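Local atomic coordinates of chlorella virus DNA ligase-adenylate (Chlorella virus, PDB entry 1FVI), a protein that is thought to seal nicks in DNA in an ATP-dependent reaction that passes through a covalent enzyme-adenylate. Residues V162-P167 and L184-F189; V17-L22 and N142-L147; I196-A201 and S234-Y239. The protein carries 1 engineered substitution. All blocks are in the same frame, centred on the assembly; numbering follows the deposited sequence.

Contact 1 (V162-P167 and L184-F189); sequences VMIRKP and LKMKQF. With AMP (adenosine monophosphate), chain C; SO4 (sulfate ion), chain B.
Val162 and Ile164 pair with Met186 and Leu184 as hydrogen-bonded antiparallel couples, the axes of the two short strands approaching to 4.6 Å, and Met163 faces Lys185 as the non-hydrogen-bonded pair between them. Four N-H...O bonds tie the couples together; the shortest runs from Ile164 N to Leu184 O (2.7 Å). One face of this sheet is the floor of the nucleotide site. There Met163 doubles back on itself at chi2 and chi3, both turned near -60°, so that CG sits over the adenine face 3.4 Å from AMP C6 while CE curls back above AMP N3. Its sulfur rests against Lys185, with SD 3.6 Å from CB. The sequences match motifs IV and V of the covalent nucleotidyltransferases, and Lys185 acts as expected of motif V: its chain is extended beyond CG and carries NZ to AMP O1P at 2.7 Å. The same NZ reaches SO4 O2 at 2.8 Å, bridging two anions; Arg41 also binds that sulfate. On the opposite face Val162, Ile164, Leu184 and Met186 pack together, Ile164 CD1 lying 3.9 Å from Met186 CB, and helix 144-156 touches Val162 and Met186.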
# COMPACT_ATOMS: atom_id res chain seq x y z
N VAL A 162 7.05 -2.29 -1.27
CA VAL A 162 6.93 -1.49 -2.49
C VAL A 162 6.92 -2.22 -3.83
O VAL A 162 7.44 -3.34 -3.97
CB VAL A 162 7.94 -0.26 -2.51
CG1 VAL A 162 8.76 -0.19 -1.21
CG2 VAL A 162 8.82 -0.24 -3.74
N MET A 163 6.22 -1.62 -4.78
CA MET A 163 6.12 -2.15 -6.14
C MET A 163 6.90 -1.21 -7.06
O MET A 163 6.66 -0.01 -7.07
CB MET A 163 4.66 -2.25 -6.58
CG MET A 163 3.81 -3.15 -5.68
SD MET A 163 4.38 -4.85 -5.54
CE MET A 163 4.08 -5.48 -7.22
N ILE A 164 7.85 -1.79 -7.80
CA ILE A 164 8.73 -1.06 -8.73
C ILE A 164 8.43 -1.29 -10.23
O ILE A 164 8.25 -2.43 -10.68
CB ILE A 164 10.21 -1.47 -8.48
CG1 ILE A 164 10.56 -1.27 -7.00
CG2 ILE A 164 11.14 -0.64 -9.34
CD1 ILE A 164 11.78 -2.03 -6.54
N ARG A 165 8.43 -0.20 -10.99
CA ARG A 165 8.18 -0.27 -12.43
C ARG A 165 9.08 0.62 -13.26
O ARG A 165 9.38 1.77 -12.87
CB ARG A 165 6.73 0.13 -12.75
CG ARG A 165 5.64 -0.71 -12.11
CD ARG A 165 4.49 -0.89 -13.08
NE ARG A 165 3.20 -1.03 -12.41
CZ ARG A 165 2.05 -1.30 -13.04
NH1 ARG A 165 2.02 -1.47 -14.36
NH2 ARG A 165 0.91 -1.30 -12.36
N LYS A 166 9.53 0.11 -14.40
CA LYS A 166 10.32 0.95 -15.31
C LYS A 166 9.26 1.81 -16.04
O LYS A 166 8.12 1.37 -16.26
CB LYS A 166 11.19 0.11 -16.26
CG LYS A 166 10.48 -0.68 -17.32
CD LYS A 166 11.48 -1.59 -18.01
CE LYS A 166 10.97 -2.11 -19.36
NZ LYS A 166 11.86 -3.16 -19.97
N PRO A 167 9.58 3.08 -16.31
CA PRO A 167 8.71 4.05 -16.98
C PRO A 167 8.16 3.60 -18.32
O PRO A 167 6.99 3.83 -18.63
CB PRO A 167 9.64 5.25 -17.16
CG PRO A 167 10.56 5.14 -16.01
CD PRO A 167 10.88 3.69 -15.97
N LEU A 184 8.11 -5.16 -10.31
CA LEU A 184 8.89 -5.85 -9.29
C LEU A 184 8.37 -5.58 -7.88
O LEU A 184 7.94 -4.48 -7.56
CB LEU A 184 10.37 -5.41 -9.35
CG LEU A 184 11.15 -5.39 -10.68
CD1 LEU A 184 12.53 -4.81 -10.42
CD2 LEU A 184 11.25 -6.77 -11.31
N LYS A 185 8.40 -6.61 -7.04
CA LYS A 185 7.98 -6.45 -5.66
C LYS A 185 9.19 -6.46 -4.73
O LYS A 185 10.12 -7.27 -4.89
CB LYS A 185 6.88 -7.44 -5.24
CG LYS A 185 7.07 -8.89 -5.59
CD LYS A 185 5.77 -9.64 -5.34
CE LYS A 185 5.97 -11.13 -5.33
NZ LYS A 185 4.74 -11.85 -4.90
N MET A 186 9.19 -5.52 -3.80
CA MET A 186 10.28 -5.34 -2.88
C MET A 186 9.89 -5.26 -1.42
O MET A 186 9.04 -4.48 -1.03
CB MET A 186 11.06 -4.08 -3.26
CG MET A 186 12.11 -3.68 -2.24
SD MET A 186 12.94 -2.18 -2.65
CE MET A 186 12.04 -1.08 -1.73
N LYS A 187 10.50 -6.12 -0.62
CA LYS A 187 10.29 -6.16 0.81
C LYS A 187 11.70 -6.33 1.37
O LYS A 187 12.17 -7.43 1.63
CB LYS A 187 9.34 -7.31 1.19
CG LYS A 187 7.90 -7.08 0.73
CD LYS A 187 7.05 -8.34 0.79
CE LYS A 187 6.79 -8.79 2.21
NZ LYS A 187 5.99 -10.05 2.26
N GLN A 188 12.42 -5.21 1.44
CA GLN A 188 13.79 -5.20 1.90
C GLN A 188 13.95 -5.03 3.40
O GLN A 188 15.02 -5.33 3.93
CB GLN A 188 14.58 -4.13 1.15
CG GLN A 188 14.75 -4.40 -0.35
CD GLN A 188 15.76 -5.51 -0.66
OE1 GLN A 188 16.92 -5.44 -0.27
NE2 GLN A 188 15.32 -6.52 -1.39
N PHE A 189 12.91 -4.57 4.09
CA PHE A 189 12.99 -4.39 5.55
C PHE A 189 12.84 -5.72 6.27
O PHE A 189 12.13 -6.61 5.79
CB PHE A 189 11.97 -3.37 6.07
CG PHE A 189 12.39 -1.94 5.90
CD1 PHE A 189 13.10 -1.54 4.77
CD2 PHE A 189 12.01 -0.97 6.82
CE1 PHE A 189 13.42 -0.20 4.56
CE2 PHE A 189 12.33 0.39 6.62
CZ PHE A 189 13.03 0.77 5.49
P AMP C . 3.06 -9.71 -2.28
O1P AMP C . 4.06 -10.75 -2.48
O3P AMP C . 1.92 -10.56 -1.59
O5' AMP C . 2.43 -9.33 -3.59
C5' AMP C . 1.25 -8.39 -3.62
C4' AMP C . 0.33 -8.64 -4.79
O4' AMP C . -0.47 -7.46 -4.93
C3' AMP C . 1.06 -8.84 -6.14
O3' AMP C . 0.47 -9.83 -6.99
C2' AMP C . 0.94 -7.53 -6.83
O2' AMP C . 0.89 -7.72 -8.24
C1' AMP C . -0.30 -6.87 -6.20
N9 AMP C . -0.09 -5.45 -6.02
C8 AMP C . -0.31 -4.78 -4.83
N7 AMP C . -0.04 -3.51 -4.97
C5 AMP C . 0.38 -3.31 -6.28
C6 AMP C . 0.80 -2.18 -6.99
N6 AMP C . 0.87 -0.94 -6.44
N1 AMP C . 1.14 -2.38 -8.28
C2 AMP C . 1.07 -3.58 -8.81
N3 AMP C . 0.69 -4.73 -8.25
C4 AMP C . 0.34 -4.56 -6.94
S SO4 B . 1.71 -13.07 -6.36
O1 SO4 B . 1.33 -14.10 -7.32
O2 SO4 B . 2.84 -12.23 -6.90
O3 SO4 B . 2.14 -13.66 -5.00
O4 SO4 B . 0.50 -12.19 -6.06

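Contact 2 (V17-L22 and N142-L147); sequences VQFPCL and NNITEL
Phe19 lays its ring flat against the peptide link between Asn143 and Ile144, just where the helix begins. Asn143 C and Ile144 N both stand 3.4 Å above one ring face, displaced toward the rim, so this face of the ring meets the peptide backbone. Val17 CG1 sits over the opposite face, and the ring is thus sandwiched between a residue of its own loop and the start of the helix. Leu147 approaches differently: its CG lies at the ring edge, in the ring plane. Ile144 crosses the aromatic side chain at about a right angle, its CG1 reaching Phe19 CE1 at 3.4 Å. A second apolar meeting is tip to tip, with Val17 CG2 and Leu147 CD1 3.8 Å apart. A chi1 of -95° turns the Phe19 ring toward the helix start. The path of the backbone itself brings Phe19 CB within 3.3 Å of Asn142 O. The carbonyl Asn143 O is near the ring as well, 3.3 Å from Phe19 CE2, yet it already accepts the first-turn helix bond from Leu147 N. One more bond tightens the turn: Asn142 N donates to Glu146 OE1 at 2.9 Å, arriving from above the carboxylate plane. Behind the pair, Ile14 touches both Ile144 and Leu147, Ile164 touches Val17, and Ile141 of strand 139-141 touches Phe19. Cys21 bonds through its backbone to that same Ile141, pairing the two strands. In the nucleotidyltransferase domain, then, the loop entering strand 21-25 packs on the N-terminal end of helix 144-156, which follows the neighbouring strand 139-141 through Asn143, the N-cap, while strand 21-25 runs on toward Lys26, the residue that carries AMP covalently.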
# COMPACT_ATOMS: atom_id res chain seq x y z
N VAL A 17 18.04 -2.92 -8.95
CA VAL A 17 17.08 -1.92 -9.45
C VAL A 17 17.68 -0.94 -10.44
O VAL A 17 18.70 -0.34 -10.17
CB VAL A 17 16.43 -1.13 -8.29
CG1 VAL A 17 15.50 -0.06 -8.83
CG2 VAL A 17 15.62 -2.07 -7.41
N GLN A 18 17.06 -0.83 -11.61
CA GLN A 18 17.49 0.12 -12.64
C GLN A 18 16.90 1.41 -12.10
O GLN A 18 15.68 1.61 -12.11
CB GLN A 18 16.92 -0.30 -13.98
CG GLN A 18 17.43 -1.68 -14.42
CD GLN A 18 18.96 -1.73 -14.52
OE1 GLN A 18 19.59 -2.69 -14.08
NE2 GLN A 18 19.55 -0.69 -15.11
N PHE A 19 17.78 2.32 -11.69
CA PHE A 19 17.32 3.50 -11.00
C PHE A 19 16.30 4.52 -11.34
O PHE A 19 15.52 4.87 -10.45
CB PHE A 19 18.33 4.03 -10.03
CG PHE A 19 18.07 3.51 -8.70
CD1 PHE A 19 18.92 2.58 -8.13
CD2 PHE A 19 16.84 3.78 -8.09
CE1 PHE A 19 18.54 1.91 -6.98
CE2 PHE A 19 16.45 3.13 -6.96
CZ PHE A 19 17.30 2.18 -6.40
N PRO A 20 16.40 5.16 -12.49
CA PRO A 20 15.26 6.08 -12.59
C PRO A 20 14.07 5.08 -12.69
O PRO A 20 13.92 4.41 -13.71
CB PRO A 20 15.54 6.81 -13.89
CG PRO A 20 17.04 6.89 -13.88
CD PRO A 20 17.47 5.51 -13.44
N CYS A 21 13.38 4.85 -11.56
CA CYS A 21 12.24 3.94 -11.50
C CYS A 21 11.01 4.59 -10.84
O CYS A 21 11.14 5.58 -10.13
CB CYS A 21 12.61 2.62 -10.78
SG CYS A 21 12.78 2.70 -8.95
N LEU A 22 9.83 4.04 -11.14
CA LEU A 22 8.56 4.51 -10.61
C LEU A 22 7.95 3.56 -9.58
O LEU A 22 7.52 2.45 -9.90
CB LEU A 22 7.59 4.74 -11.78
CG LEU A 22 8.06 5.81 -12.76
CD1 LEU A 22 7.15 5.86 -14.00
CD2 LEU A 22 8.08 7.17 -12.06
N ASN A 142 15.26 7.84 -7.43
CA ASN A 142 16.51 7.97 -8.17
C ASN A 142 17.69 7.16 -7.69
O ASN A 142 18.65 6.96 -8.44
CB ASN A 142 16.92 9.44 -8.21
CG ASN A 142 15.95 10.28 -9.00
OD1 ASN A 142 15.49 9.90 -10.08
ND2 ASN A 142 15.65 11.45 -8.48
N ASN A 143 17.64 6.73 -6.43
CA ASN A 143 18.74 5.97 -5.84
C ASN A 143 18.27 5.02 -4.72
O ASN A 143 17.10 5.05 -4.30
CB ASN A 143 19.87 6.91 -5.34
CG ASN A 143 19.37 7.98 -4.36
OD1 ASN A 143 19.39 9.18 -4.66
ND2 ASN A 143 18.90 7.55 -3.21
N ILE A 144 19.20 4.18 -4.25
CA ILE A 144 18.91 3.20 -3.19
C ILE A 144 18.40 3.82 -1.87
O ILE A 144 17.49 3.30 -1.24
CB ILE A 144 20.15 2.29 -2.95
CG1 ILE A 144 20.34 1.38 -4.16
CG2 ILE A 144 20.01 1.51 -1.62
CD1 ILE A 144 21.56 0.54 -4.13
N THR A 145 19.00 4.94 -1.47
CA THR A 145 18.59 5.64 -0.25
C THR A 145 17.14 6.05 -0.39
O THR A 145 16.35 5.88 0.54
CB THR A 145 19.44 6.89 -0.06
OG1 THR A 145 20.82 6.55 -0.27
CG2 THR A 145 19.26 7.45 1.35
N GLU A 146 16.79 6.58 -1.56
CA GLU A 146 15.42 6.99 -1.82
C GLU A 146 14.45 5.81 -1.81
O GLU A 146 13.32 5.94 -1.32
CB GLU A 146 15.33 7.76 -3.13
CG GLU A 146 15.75 9.23 -2.99
CD GLU A 146 15.51 10.05 -4.25
OE1 GLU A 146 14.85 9.57 -5.18
OE2 GLU A 146 16.00 11.20 -4.32
N LEU A 147 14.90 4.66 -2.32
CA LEU A 147 14.08 3.44 -2.35
C LEU A 147 13.76 2.96 -0.92
O LEU A 147 12.60 2.69 -0.59
CB LEU A 147 14.80 2.32 -3.11
CG LEU A 147 14.05 1.60 -4.24
CD1 LEU A 147 14.66 0.23 -4.50
CD2 LEU A 147 12.59 1.46 -3.92

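Contact 3 (I196-A201 and S234-Y239); sequences IISMTA and SIEVDY
A classic beta bulge interrupts the pairing: Ile197 and Ser198 both face Glu236, and the register slips by one residue between Ile196 and Ser198. Glu236 serves both bulge residues through its backbone, its O accepting from Ile197 N at 3.1 Å and its N donating to Ser198 O at 3.0 Å, the latter from well above the carbonyl plane. Beyond the bulge the antiparallel pattern resumes, with Thr200 and Ser234 exchanging two backbone bonds. These strands, 190-201 and 232-237, are neighbours in the antiparallel sheet of the OB-fold domain. Its apolar face carries Ile196, Met199, Ile235 and Val237; Met199 and Ile235 run side by side, CG to CG2 at 3.7 Å, and Trp259 and Tyr265 from two helices touch Met199. On the other face Glu236 folds back over the strands, bent at chi2 (58°), and its carboxylate lies among three hydroxyls. Ser234 OG donates to Glu236 OE2 at 2.7 Å, nearly along the carboxylate bond to that oxygen, a firm link within the same strand. Across the strands the bonds are weak: Thr200 OG1 to Glu236 OE2 at 3.1 Å and Ser198 OG to Glu236 OE1 at 3.5 Å. The hydroxyls would probably favour the charged form of the carboxylate, whereas Ser198 O, an acceptor 3.1 Å from Glu236 OE1, would probably work against it.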
# COMPACT_ATOMS: atom_id res chain seq x y z
N ILE A 196 8.92 -2.63 25.05
CA ILE A 196 8.70 -1.22 25.32
C ILE A 196 9.18 -0.91 26.74
O ILE A 196 8.90 -1.67 27.67
CB ILE A 196 7.21 -0.87 25.25
CG1 ILE A 196 6.65 -1.29 23.89
CG2 ILE A 196 7.00 0.62 25.50
CD1 ILE A 196 5.13 -1.26 23.82
N ILE A 197 9.91 0.19 26.90
CA ILE A 197 10.41 0.58 28.22
C ILE A 197 9.84 1.94 28.68
O ILE A 197 9.51 2.10 29.84
CB ILE A 197 11.94 0.56 28.29
CG1 ILE A 197 12.53 1.63 27.40
CG2 ILE A 197 12.47 -0.81 27.86
CD1 ILE A 197 14.02 1.43 27.17
N SER A 198 9.67 2.87 27.75
CA SER A 198 9.11 4.18 28.08
C SER A 198 8.46 4.83 26.84
O SER A 198 8.52 4.28 25.75
CB SER A 198 10.19 5.11 28.67
OG SER A 198 11.20 5.38 27.71
N MET A 199 7.80 5.97 27.03
CA MET A 199 7.14 6.70 25.94
C MET A 199 7.39 8.19 26.03
O MET A 199 7.66 8.74 27.10
CB MET A 199 5.63 6.47 25.96
CG MET A 199 5.21 5.07 25.65
SD MET A 199 3.44 4.91 25.65
CE MET A 199 3.30 3.11 25.55
N THR A 200 7.27 8.85 24.88
CA THR A 200 7.47 10.28 24.80
C THR A 200 6.22 10.84 24.13
O THR A 200 5.80 10.32 23.09
CB THR A 200 8.68 10.61 23.94
OG1 THR A 200 9.81 9.90 24.44
CG2 THR A 200 8.98 12.09 23.98
N ALA A 201 5.62 11.87 24.74
CA ALA A 201 4.42 12.51 24.22
C ALA A 201 4.67 13.25 22.90
O ALA A 201 5.82 13.58 22.56
CB ALA A 201 3.85 13.46 25.25
N SER A 234 6.45 8.99 20.42
CA SER A 234 7.38 7.90 20.14
C SER A 234 7.47 6.97 21.34
O SER A 234 7.14 7.35 22.47
CB SER A 234 8.78 8.43 19.80
OG SER A 234 9.48 8.86 20.96
N ILE A 235 7.84 5.73 21.06
CA ILE A 235 8.04 4.74 22.09
C ILE A 235 9.51 4.34 22.03
O ILE A 235 10.11 4.27 20.95
CB ILE A 235 7.14 3.51 21.92
CG1 ILE A 235 7.37 2.84 20.56
CG2 ILE A 235 5.70 3.89 22.14
CD1 ILE A 235 6.71 1.45 20.45
N GLU A 236 10.12 4.18 23.21
CA GLU A 236 11.52 3.79 23.31
C GLU A 236 11.50 2.31 23.61
O GLU A 236 10.75 1.85 24.48
CB GLU A 236 12.22 4.60 24.41
CG GLU A 236 12.38 6.08 24.07
CD GLU A 236 11.04 6.79 23.81
OE1 GLU A 236 10.12 6.64 24.64
OE2 GLU A 236 10.92 7.50 22.78
N VAL A 237 12.31 1.56 22.85
CA VAL A 237 12.34 0.11 22.97
C VAL A 237 13.71 -0.49 23.21
O VAL A 237 14.72 0.10 22.84
CB VAL A 237 11.70 -0.54 21.72
CG1 VAL A 237 10.23 -0.11 21.61
CG2 VAL A 237 12.47 -0.13 20.46
N ASP A 238 13.73 -1.68 23.81
CA ASP A 238 14.98 -2.36 24.12
C ASP A 238 15.64 -3.06 22.94
O ASP A 238 16.75 -2.70 22.58
CB ASP A 238 14.83 -3.35 25.29
CG ASP A 238 16.18 -4.00 25.72
OD1 ASP A 238 16.89 -3.44 26.57
OD2 ASP A 238 16.51 -5.08 25.20
N TYR A 239 15.00 -4.07 22.37
CA TYR A 239 15.63 -4.78 21.24
C TYR A 239 17.06 -5.28 21.54
O TYR A 239 18.07 -4.67 21.14
CB TYR A 239 15.66 -3.93 19.97
CG TYR A 239 16.03 -4.73 18.74
CD1 TYR A 239 15.54 -6.03 18.55
CD2 TYR A 239 16.88 -4.21 17.77
CE1 TYR A 239 15.89 -6.79 17.43
CE2 TYR A 239 17.24 -4.96 16.64
CZ TYR A 239 16.74 -6.24 16.49
OH TYR A 239 17.10 -6.97 15.38

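Overall arrangement
Contacts 1 and 2 both reach one sheet of the nucleotidyltransferase domain, in which strands 162-165 and 21-25 are neighbours; their centres are 10 Å apart. Arg165 O and Leu22 N, 2.9 Å apart, probably form a hydrogen bond between them, and Met186 CE packs on Leu147 CD2 at 3.4 Å. AMP lies against contact 1 directly, whereas the Leu147 side chain of contact 2 is about 12 Å from it, behind the sheet. Contact 3 sits in the OB-fold domain, its centre 31 Å from that of contact 1 and 32 Å from that of contact 2. The chain passes from strand 184-186 into strand 190-201, linking the two domains.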